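Long-range contacts in carbohydrate deacetylase Agd3 (Neosartorya fumigata, PDB 6NWZ), which deacetylates the exopolysaccharide galactosaminogalactan, probably with the help of a bound metal ion, and is required for Aspergillus fumigatus biofilm formation: residues P333-L338 against H392-N397; G347-P352 against N397-D402; I430-I435 against R453-D458. One frame throughout, in Å; residues are numbered along the deposited sequence.

Interaction 1. Residues P333-L338 against H392-N397; sequences PPDTPL and HEEQNN. With ZN (zinc ion), chain L; NAG (2-acetamido-2-deoxy-beta-D-glucopyranose), chain B.
Asp335 and Glu394 form a two-carboxylate zinc site at the protein surface, one ligand coming from each of two irregular loops. Asp335 OD1 stands 3.5 Å from Glu394 OE1, and the two carboxylate planes are turned 26° apart. Such close like charges would probably repel one another, and the zinc they bind probably offsets this. Glu394 bends at chi2, and its carboxylate comes toward Asp335.

The second loop carries another metal ligand as well. His392 NE2 binds a different zinc at 2.4 Å, completed by Asp256 and His388. This Asp-His-His set is as in metal-dependent carbohydrate deacetylases of the CE4 type. Glu394 OE2 lies in plane at the edge of the His392 ring.

Further along, a hydroxyl joins the loops. Asn396 ND2 donates to Thr336 OG1 at 3.1 Å, with an angle of 152° at the hydrogen and the acceptor lying nearly in the amide plane. Gly437 N donates to the other end of that amide, to OD1, which helps fix its flip. Thr336 OG1 in turn donates to Pro337 O at 3.2 Å, from above the carbonyl plane, so threonine serves as acceptor and donor at once.

With OG1 placed between the backbone N and the carbonyl carbon (chi1 73°), the methyl is left to face the glycosylated asparagine. Thr336 CG2 packs 3.7 Å from Asn397 CB. The same methyl, Thr336 CG2, lies 3.4 Å from NAG O7. Asn397 ND2 is joined to NAG C1 by the 1.4 Å N-glycosidic bond.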
loop_
_atom_site.group_PDB
_atom_site.type_symbol
_atom_site.label_atom_id
_atom_site.label_comp_id
_atom_site.label_asym_id
_atom_site.label_seq_id
_atom_site.Cartn_x
_atom_site.Cartn_y
_atom_site.Cartn_z
ATOM N N PRO A 333 -20.240 28.353 2.268
ATOM C CA PRO A 333 -21.602 27.842 2.138
ATOM C C PRO A 333 -21.740 26.511 2.851
ATOM O O PRO A 333 -20.734 25.828 3.098
ATOM C CB PRO A 333 -21.771 27.685 0.621
ATOM C CG PRO A 333 -20.394 27.356 0.150
ATOM C CD PRO A 333 -19.448 28.131 1.045
ATOM N N PRO A 334 -22.960 26.111 3.210
ATOM C CA PRO A 334 -23.148 24.778 3.797
ATOM C C PRO A 334 -22.658 23.697 2.844
ATOM O O PRO A 334 -22.804 23.807 1.625
ATOM C CB PRO A 334 -24.663 24.697 4.017
ATOM C CG PRO A 334 -25.115 26.123 4.096
ATOM C CD PRO A 334 -24.216 26.881 3.162
ATOM N N ASP A 335 -22.063 22.651 3.413
ATOM C CA ASP A 335 -21.464 21.608 2.591
ATOM C C ASP A 335 -22.517 20.920 1.735
ATOM O O ASP A 335 -23.616 20.604 2.200
ATOM C CB ASP A 335 -20.749 20.574 3.461
ATOM C CG ASP A 335 -19.659 21.184 4.311
ATOM O OD1 ASP A 335 -18.990 22.123 3.828
ATOM O OD2 ASP A 335 -19.485 20.741 5.464
ATOM N N THR A 336 -22.176 20.702 0.470
ATOM C CA THR A 336 -23.014 19.915 -0.410
ATOM C C THR A 336 -23.007 18.457 0.041
ATOM O O THR A 336 -22.131 18.039 0.802
ATOM C CB THR A 336 -22.515 20.020 -1.848
ATOM O OG1 THR A 336 -21.303 19.267 -1.987
ATOM C CG2 THR A 336 -22.245 21.473 -2.212
ATOM N N PRO A 337 -23.985 17.664 -0.396
ATOM C CA PRO A 337 -23.908 16.221 -0.152
ATOM C C PRO A 337 -22.609 15.660 -0.708
ATOM O O PRO A 337 -22.059 16.167 -1.687
ATOM C CB PRO A 337 -25.125 15.667 -0.901
ATOM C CG PRO A 337 -26.084 16.800 -0.936
ATOM C CD PRO A 337 -25.249 18.043 -1.054
ATOM N N LEU A 338 -22.103 14.619 -0.052
ATOM C CA LEU A 338 -20.912 13.952 -0.554
ATOM C C LEU A 338 -21.168 13.442 -1.970
ATOM O O LEU A 338 -22.296 13.101 -2.337
ATOM C CB LEU A 338 -20.518 12.798 0.371
ATOM C CG LEU A 338 -19.031 12.450 0.490
ATOM C CD1 LEU A 338 -18.286 13.514 1.272
ATOM C CD2 LEU A 338 -18.835 11.094 1.139
ATOM N N HIS A 392 -8.314 27.126 0.925
ATOM C CA HIS A 392 -8.992 25.907 1.370
ATOM C C HIS A 392 -10.493 25.958 1.086
ATOM O O HIS A 392 -11.292 25.348 1.801
ATOM C CB HIS A 392 -8.732 25.630 2.854
ATOM C CG HIS A 392 -9.089 24.243 3.280
ATOM N ND1 HIS A 392 -10.396 23.817 3.398
ATOM C CD2 HIS A 392 -8.315 23.183 3.610
ATOM C CE1 HIS A 392 -10.410 22.554 3.784
ATOM N NE2 HIS A 392 -9.160 22.146 3.920
ATOM N N GLU A 393 -10.885 26.674 0.033
ATOM C CA GLU A 393 -12.290 26.741 -0.351
ATOM C C GLU A 393 -12.766 25.385 -0.856
ATOM O O GLU A 393 -12.112 24.759 -1.697
ATOM C CB GLU A 393 -12.505 27.802 -1.431
ATOM C CG GLU A 393 -13.943 27.884 -1.944
ATOM C CD GLU A 393 -14.107 28.872 -3.087
ATOM O OE1 GLU A 393 -13.082 29.399 -3.569
ATOM O OE2 GLU A 393 -15.258 29.124 -3.504
ATOM N N GLU A 394 -13.904 24.936 -0.336
ATOM C CA GLU A 394 -14.523 23.708 -0.815
ATOM C C GLU A 394 -15.043 23.913 -2.231
ATOM O O GLU A 394 -15.662 24.935 -2.542
ATOM C CB GLU A 394 -15.658 23.294 0.119
ATOM C CG GLU A 394 -15.415 23.679 1.573
ATOM C CD GLU A 394 -15.106 22.490 2.459
ATOM O OE1 GLU A 394 -15.836 21.482 2.370
ATOM O OE2 GLU A 394 -14.135 22.565 3.246
ATOM N N GLN A 395 -14.791 22.933 -3.096
ATOM C CA GLN A 395 -14.994 23.104 -4.528
ATOM C C GLN A 395 -16.101 22.224 -5.093
ATOM O O GLN A 395 -16.242 22.145 -6.318
ATOM C CB GLN A 395 -13.684 22.837 -5.268
ATOM C CG GLN A 395 -12.512 23.624 -4.718
ATOM C CD GLN A 395 -11.216 23.294 -5.417
ATOM O OE1 GLN A 395 -11.200 22.545 -6.392
ATOM N NE2 GLN A 395 -10.116 23.851 -4.921
ATOM N N ASN A 396 -16.893 21.568 -4.240
ATOM C CA ASN A 396 -17.961 20.708 -4.744
ATOM C C ASN A 396 -18.981 21.488 -5.564
ATOM O O ASN A 396 -19.556 20.947 -6.515
ATOM C CB ASN A 396 -18.657 19.997 -3.585
ATOM C CG ASN A 396 -17.908 18.768 -3.124
ATOM O OD1 ASN A 396 -16.819 18.477 -3.615
ATOM N ND2 ASN A 396 -18.486 18.038 -2.177
ATOM N N ASN A 397 -19.215 22.758 -5.210
ATOM C CA ASN A 397 -20.201 23.606 -5.872
ATOM C C ASN A 397 -19.597 24.948 -6.273
ATOM O O ASN A 397 -20.334 25.891 -6.579
ATOM C CB ASN A 397 -21.418 23.812 -4.963
ATOM C CG ASN A 397 -22.656 24.295 -5.713
ATOM O OD1 ASN A 397 -22.730 24.236 -6.940
ATOM N ND2 ASN A 397 -23.640 24.771 -4.959
HETATM ZN ZN ZN L . -7.589 20.368 4.239
HETATM C C1 NAG B . -24.881 25.269 -5.488
HETATM C C2 NAG B . -25.960 25.152 -4.404
HETATM C C3 NAG B . -27.260 25.805 -4.866
HETATM C C4 NAG B . -27.007 27.236 -5.317
HETATM C C5 NAG B . -25.933 27.241 -6.398
HETATM C C6 NAG B . -25.563 28.627 -6.871
HETATM C C7 NAG B . -25.573 23.153 -3.031
HETATM C C8 NAG B . -25.930 21.714 -2.810
HETATM N N2 NAG B . -26.188 23.760 -4.051
HETATM O O3 NAG B . -28.203 25.784 -3.800
HETATM O O4 NAG B . -28.208 27.800 -5.834
HETATM O O5 NAG B . -24.734 26.643 -5.882
HETATM O O6 NAG B . -25.296 29.496 -5.781
HETATM O O7 NAG B . -24.764 23.741 -2.318
#

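Interaction 2. Residues G347-P352 against N397-D402; sequences GTDLWP and NATYAD. With NAG (2-acetamido-2-deoxy-beta-D-glucopyranose), chain B.
Asp349 comes in roughly perpendicular to Thr399 at the N-terminus of helix 400-417, where Thr399 is the N-cap. Thr399 OG1 accepts from Asp402 N at 3.2 Å, the classical capping bond of the first turn, and donates to Asp349 OD1, which it meets nearly along the C-O axis. A threonine suits this place because one small side chain provides both a hydroxyl and a methyl. Setting OG1 between the backbone N and the carbonyl carbon (chi1 58°) turns CG2 against the loop, 3.3 Å from Thr348 N. Gly347 passes close by with a positive phi, a conformation that glycine adopts readily.

Asp402, in the first helical turn, receives the loop backbone with its carboxylate. Leu350 N donates to the syn lone pair of Asp402 OD2 at 2.7 Å; Trp351 N makes a weak, longer bond to OD1 of the same group. The Asp349 and Asp402 carboxylates are inclined by 52°, with Asp349 OD1 3.9 Å from Asp402 OD1. Bonds from the hydroxyl and the two amides, together with the nearby helix N-terminus, would probably offset this gathering of negative charge.

Trp351 and Asp402 run antiparallel alongside one another. The indole and carboxylate planes are 38° apart, and Trp351 CD1 lies 3.6 Å from Asp402 OD1. Farther along the helix, Glu406 takes the indole N-H and Phe409 meets the ring edge-to-face.

Asn397 and Thr399 frame an Asn-Ala-Thr glycosylation sequon, and on the loop side Thr348 OG1 hydrogen-bonds NAG O6 at 3.1 Å.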
loop_
_atom_site.group_PDB
_atom_site.type_symbol
_atom_site.label_atom_id
_atom_site.label_comp_id
_atom_site.label_asym_id
_atom_site.label_seq_id
_atom_site.Cartn_x
_atom_site.Cartn_y
_atom_site.Cartn_z
ATOM N N GLY A 347 -23.080 27.883 -10.247
ATOM C CA GLY A 347 -22.342 28.316 -9.078
ATOM C C GLY A 347 -22.232 29.829 -8.995
ATOM O O GLY A 347 -22.602 30.570 -9.910
ATOM N N THR A 348 -21.698 30.290 -7.862
ATOM C CA THR A 348 -21.499 31.712 -7.611
ATOM C C THR A 348 -20.117 31.940 -7.016
ATOM O O THR A 348 -19.682 31.193 -6.135
ATOM C CB THR A 348 -22.568 32.273 -6.665
ATOM O OG1 THR A 348 -23.868 31.937 -7.163
ATOM C CG2 THR A 348 -22.450 33.786 -6.559
ATOM N N ASP A 349 -19.433 32.976 -7.497
ATOM C CA ASP A 349 -18.100 33.284 -7.001
ATOM C C ASP A 349 -18.157 33.697 -5.533
ATOM O O ASP A 349 -19.055 34.432 -5.111
ATOM C CB ASP A 349 -17.464 34.400 -7.835
ATOM C CG ASP A 349 -17.322 34.030 -9.303
ATOM O OD1 ASP A 349 -17.198 32.826 -9.608
ATOM O OD2 ASP A 349 -17.329 34.944 -10.157
ATOM N N LEU A 350 -17.194 33.207 -4.747
ATOM C CA LEU A 350 -17.038 33.640 -3.365
ATOM C C LEU A 350 -15.850 34.564 -3.150
ATOM O O LEU A 350 -15.832 35.297 -2.156
ATOM C CB LEU A 350 -16.891 32.429 -2.431
ATOM C CG LEU A 350 -18.052 31.435 -2.380
ATOM C CD1 LEU A 350 -17.870 30.484 -1.212
ATOM C CD2 LEU A 350 -19.385 32.155 -2.281
ATOM N N TRP A 351 -14.874 34.555 -4.051
ATOM C CA TRP A 351 -13.672 35.350 -3.860
ATOM C C TRP A 351 -14.000 36.841 -3.900
ATOM O O TRP A 351 -14.884 37.264 -4.654
ATOM C CB TRP A 351 -12.636 35.016 -4.933
ATOM C CG TRP A 351 -11.738 33.870 -4.569
ATOM C CD1 TRP A 351 -12.116 32.596 -4.263
ATOM C CD2 TRP A 351 -10.308 33.895 -4.482
ATOM N NE1 TRP A 351 -11.012 31.830 -3.982
ATOM C CE2 TRP A 351 -9.890 32.604 -4.113
ATOM C CE3 TRP A 351 -9.342 34.886 -4.679
ATOM C CZ2 TRP A 351 -8.546 32.277 -3.936
ATOM C CZ3 TRP A 351 -8.011 34.561 -4.504
ATOM C CH2 TRP A 351 -7.625 33.267 -4.135
ATOM N N PRO A 352 -13.321 37.658 -3.093
ATOM C CA PRO A 352 -13.468 39.109 -3.230
ATOM C C PRO A 352 -13.063 39.554 -4.624
ATOM O O PRO A 352 -12.116 39.030 -5.216
ATOM C CB PRO A 352 -12.522 39.669 -2.163
ATOM C CG PRO A 352 -12.389 38.573 -1.166
ATOM C CD PRO A 352 -12.456 37.297 -1.960
ATOM N N ASN A 397 -19.215 22.758 -5.210
ATOM C CA ASN A 397 -20.201 23.606 -5.872
ATOM C C ASN A 397 -19.597 24.948 -6.273
ATOM O O ASN A 397 -20.334 25.891 -6.579
ATOM C CB ASN A 397 -21.418 23.812 -4.963
ATOM C CG ASN A 397 -22.656 24.295 -5.713
ATOM O OD1 ASN A 397 -22.730 24.236 -6.940
ATOM N ND2 ASN A 397 -23.640 24.771 -4.959
ATOM N N ALA A 398 -18.270 25.055 -6.273
ATOM C CA ALA A 398 -17.602 26.305 -6.586
ATOM C C ALA A 398 -17.559 26.532 -8.096
ATOM O O ALA A 398 -17.836 25.638 -8.899
ATOM C CB ALA A 398 -16.187 26.318 -6.008
ATOM N N THR A 399 -17.202 27.754 -8.475
ATOM C CA THR A 399 -17.115 28.145 -9.872
ATOM C C THR A 399 -15.709 27.914 -10.414
ATOM O O THR A 399 -14.752 27.701 -9.667
ATOM C CB THR A 399 -17.487 29.615 -10.036
ATOM O OG1 THR A 399 -16.612 30.410 -9.227
ATOM C CG2 THR A 399 -18.917 29.852 -9.608
ATOM N N TYR A 400 -15.591 27.973 -11.743
ATOM C CA TYR A 400 -14.272 27.934 -12.362
ATOM C C TYR A 400 -13.410 29.097 -11.885
ATOM O O TYR A 400 -12.224 28.916 -11.583
ATOM C CB TYR A 400 -14.406 27.949 -13.887
ATOM C CG TYR A 400 -13.084 27.978 -14.630
ATOM C CD1 TYR A 400 -12.403 29.173 -14.834
ATOM C CD2 TYR A 400 -12.520 26.815 -15.132
ATOM C CE1 TYR A 400 -11.201 29.207 -15.503
ATOM C CE2 TYR A 400 -11.314 26.841 -15.811
ATOM C CZ TYR A 400 -10.661 28.044 -15.993
ATOM O OH TYR A 400 -9.462 28.097 -16.664
ATOM N N ALA A 401 -13.988 30.299 -11.811
ATOM C CA ALA A 401 -13.218 31.474 -11.411
ATOM C C ALA A 401 -12.669 31.328 -9.998
ATOM O O ALA A 401 -11.530 31.725 -9.725
ATOM C CB ALA A 401 -14.080 32.730 -11.521
ATOM N N ASP A 402 -13.466 30.774 -9.081
ATOM C CA ASP A 402 -12.988 30.572 -7.717
ATOM C C ASP A 402 -11.848 29.562 -7.689
ATOM O O ASP A 402 -10.785 29.821 -7.109
ATOM C CB ASP A 402 -14.134 30.110 -6.810
ATOM C CG ASP A 402 -15.027 31.254 -6.350
ATOM O OD1 ASP A 402 -14.730 32.427 -6.670
ATOM O OD2 ASP A 402 -16.032 30.976 -5.659
HETATM C C1 NAG B . -24.881 25.269 -5.488
HETATM C C2 NAG B . -25.960 25.152 -4.404
HETATM C C3 NAG B . -27.260 25.805 -4.866
HETATM C C4 NAG B . -27.007 27.236 -5.317
HETATM C C5 NAG B . -25.933 27.241 -6.398
HETATM C C6 NAG B . -25.563 28.627 -6.871
HETATM C C7 NAG B . -25.573 23.153 -3.031
HETATM C C8 NAG B . -25.930 21.714 -2.810
HETATM N N2 NAG B . -26.188 23.760 -4.051
HETATM O O3 NAG B . -28.203 25.784 -3.800
HETATM O O4 NAG B . -28.208 27.800 -5.834
HETATM O O5 NAG B . -24.734 26.643 -5.882
HETATM O O6 NAG B . -25.296 29.496 -5.781
HETATM O O7 NAG B . -24.764 23.741 -2.318
#

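Interaction 3. Residues I430-I435 against R453-D458; sequences IIPPAI and RNCVGD
Ile435 N donates to Pro432 O at 2.9 Å, closing a beta-turn close to type II in geometry, and both ends of this turn rest on Val456 and its neighbour. Proline suits the second position of the turn, held by Pro433, because its ring already fixes the phi angle required there.

From one end, Pro432 lies athwart Val456: its CG sits 3.3 Å from Val456 O and its CD lies against the methyl CG1. From the other end comes the tip of Ile435, whose CD1 approaches Gly457 O to 3.4 Å, while the branch methyl CG2 leans on Asp458 CB. Val456 CG1 is the branch turned to the loop, since chi1 of 74° places it between the backbone N and the carbonyl carbon. Ile431 runs alongside it in the same sense, with its CG2 3.7 Å from Val456 CG1. The beta-branch of Val456 thus offers CG1 to both Ile431 and Pro432 in this buried interface.

Backbone pairing is slight. Ile430 N gives a weak hydrogen bond to Asn454 O at 3.4 Å, and Ile430 O receives a CA-H contact from Cys455 CA at 3.3 Å. Trp447 of helix 441-449 covers Ile430, Pro432 and Cys455.

Ile431 also touches Asp255, and its carbonyl accepts a weak bond from ND1 of His388, making it a neighbour of ligands of two separate zinc sites. The contact sets the loop after strand 429-430 against strand 454-456, in a curled sheet of mostly parallel strands, consistent with the distorted beta/alpha barrel of CE4-like deacetylases, with metal ligands at the strand ends.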
loop_
_atom_site.group_PDB
_atom_site.type_symbol
_atom_site.label_atom_id
_atom_site.label_comp_id
_atom_site.label_asym_id
_atom_site.label_seq_id
_atom_site.Cartn_x
_atom_site.Cartn_y
_atom_site.Cartn_z
ATOM N N ILE A 430 -2.053 18.199 -6.540
ATOM C CA ILE A 430 -2.526 18.894 -5.353
ATOM C C ILE A 430 -3.177 17.887 -4.419
ATOM O O ILE A 430 -3.522 16.770 -4.808
ATOM C CB ILE A 430 -3.534 20.017 -5.679
ATOM C CG1 ILE A 430 -4.865 19.416 -6.143
ATOM C CG2 ILE A 430 -2.975 20.961 -6.725
ATOM C CD1 ILE A 430 -5.967 20.437 -6.320
ATOM N N ILE A 431 -3.340 18.306 -3.170
ATOM C CA ILE A 431 -4.233 17.632 -2.233
ATOM C C ILE A 431 -5.524 18.440 -2.212
ATOM O O ILE A 431 -5.571 19.503 -1.577
ATOM C CB ILE A 431 -3.613 17.524 -0.831
ATOM C CG1 ILE A 431 -2.230 16.862 -0.902
ATOM C CG2 ILE A 431 -4.555 16.774 0.104
ATOM C CD1 ILE A 431 -1.568 16.660 0.450
ATOM N N PRO A 432 -6.576 18.005 -2.900
ATOM C CA PRO A 432 -7.794 18.824 -2.998
ATOM C C PRO A 432 -8.373 19.109 -1.624
ATOM O O PRO A 432 -8.340 18.246 -0.733
ATOM C CB PRO A 432 -8.740 17.959 -3.848
ATOM C CG PRO A 432 -8.157 16.579 -3.816
ATOM C CD PRO A 432 -6.681 16.756 -3.673
ATOM N N PRO A 433 -8.908 20.311 -1.410
ATOM C CA PRO A 433 -9.278 20.733 -0.048
ATOM C C PRO A 433 -10.458 19.923 0.468
ATOM O O PRO A 433 -11.555 19.978 -0.091
ATOM C CB PRO A 433 -9.632 22.214 -0.221
ATOM C CG PRO A 433 -10.091 22.320 -1.654
ATOM C CD PRO A 433 -9.301 21.299 -2.432
ATOM N N ALA A 434 -10.223 19.159 1.537
ATOM C CA ALA A 434 -11.219 18.238 2.088
ATOM C C ALA A 434 -11.706 17.245 1.037
ATOM O O ALA A 434 -12.838 16.759 1.111
ATOM C CB ALA A 434 -12.406 18.991 2.696
ATOM N N ILE A 435 -10.847 16.945 0.059
ATOM C CA ILE A 435 -11.162 16.064 -1.063
ATOM C C ILE A 435 -12.476 16.502 -1.702
ATOM O O ILE A 435 -13.429 15.719 -1.794
ATOM C CB ILE A 435 -11.208 14.589 -0.616
ATOM C CG1 ILE A 435 -10.020 14.282 0.289
ATOM C CG2 ILE A 435 -11.141 13.654 -1.818
ATOM C CD1 ILE A 435 -8.680 14.488 -0.387
ATOM N N ARG A 453 -2.280 17.851 -12.993
ATOM C CA ARG A 453 -2.684 16.678 -13.752
ATOM C C ARG A 453 -3.150 15.524 -12.879
ATOM O O ARG A 453 -3.869 14.648 -13.373
ATOM C CB ARG A 453 -1.526 16.185 -14.634
ATOM C CG ARG A 453 -0.985 17.226 -15.596
ATOM C CD ARG A 453 -1.921 17.419 -16.765
ATOM N NE ARG A 453 -1.444 18.442 -17.684
ATOM C CZ ARG A 453 -1.887 19.694 -17.691
ATOM N NH1 ARG A 453 -2.821 20.067 -16.827
ATOM N NH2 ARG A 453 -1.401 20.572 -18.559
ATOM N N ASN A 454 -2.775 15.500 -11.605
ATOM C CA ASN A 454 -3.127 14.416 -10.705
ATOM C C ASN A 454 -3.452 14.995 -9.337
ATOM O O ASN A 454 -3.171 16.159 -9.041
ATOM C CB ASN A 454 -1.987 13.407 -10.582
ATOM C CG ASN A 454 -0.737 14.032 -10.010
ATOM O OD1 ASN A 454 -0.626 14.216 -8.799
ATOM N ND2 ASN A 454 0.200 14.392 -10.879
ATOM N N CYS A 455 -4.034 14.156 -8.489
ATOM C CA CYS A 455 -4.381 14.583 -7.145
ATOM C C CYS A 455 -4.479 13.346 -6.259
ATOM O O CYS A 455 -3.966 12.276 -6.603
ATOM C CB CYS A 455 -5.685 15.396 -7.154
ATOM S SG CYS A 455 -7.187 14.413 -7.377
ATOM N N VAL A 456 -5.152 13.496 -5.127
ATOM C CA VAL A 456 -5.305 12.425 -4.161
ATOM C C VAL A 456 -6.777 12.354 -3.776
ATOM O O VAL A 456 -7.487 13.365 -3.779
ATOM C CB VAL A 456 -4.390 12.650 -2.935
ATOM C CG1 VAL A 456 -4.923 13.757 -2.037
ATOM C CG2 VAL A 456 -4.209 11.377 -2.174
ATOM N N GLY A 457 -7.248 11.145 -3.479
ATOM C CA GLY A 457 -8.662 10.940 -3.221
ATOM C C GLY A 457 -8.992 10.611 -1.779
ATOM O O GLY A 457 -8.407 11.180 -0.851
ATOM N N ASP A 458 -9.935 9.691 -1.583
ATOM C CA ASP A 458 -10.335 9.263 -0.244
ATOM C C ASP A 458 -10.820 7.825 -0.348
ATOM O O ASP A 458 -11.863 7.569 -0.958
ATOM C CB ASP A 458 -11.424 10.168 0.324
ATOM C CG ASP A 458 -11.792 9.811 1.750
ATOM O OD1 ASP A 458 -11.058 9.021 2.383
ATOM O OD2 ASP A 458 -12.821 10.321 2.240
#

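In the fold
Interactions 1 and 2 adjoin on the same side of the chain's centre, their own centres 11 Å apart and Asn397 common to both; the sugar on Asn397 rests against Thr336 of 333-338 and is hydrogen-bonded by Thr348 of 347-352. Between them, Glu393 OE2 lies 2.9 Å from Asp402 OD2, an acidic pair, and Pro333 CD packs 3.6 Å from Leu350 CD1. Interaction 3 is buried deeper; its centre is 14 Å from that of interaction 1, which it meets where Pro433 CG touches Glu393 O at 3.2 Å. Interaction 1 supplies His392 to the Asp256-His388-His392 zinc site, and interaction 3 adjoins it through Ile431, beside His388. Interaction 2 stays about 8 Å from interaction 3 at nearest atoms.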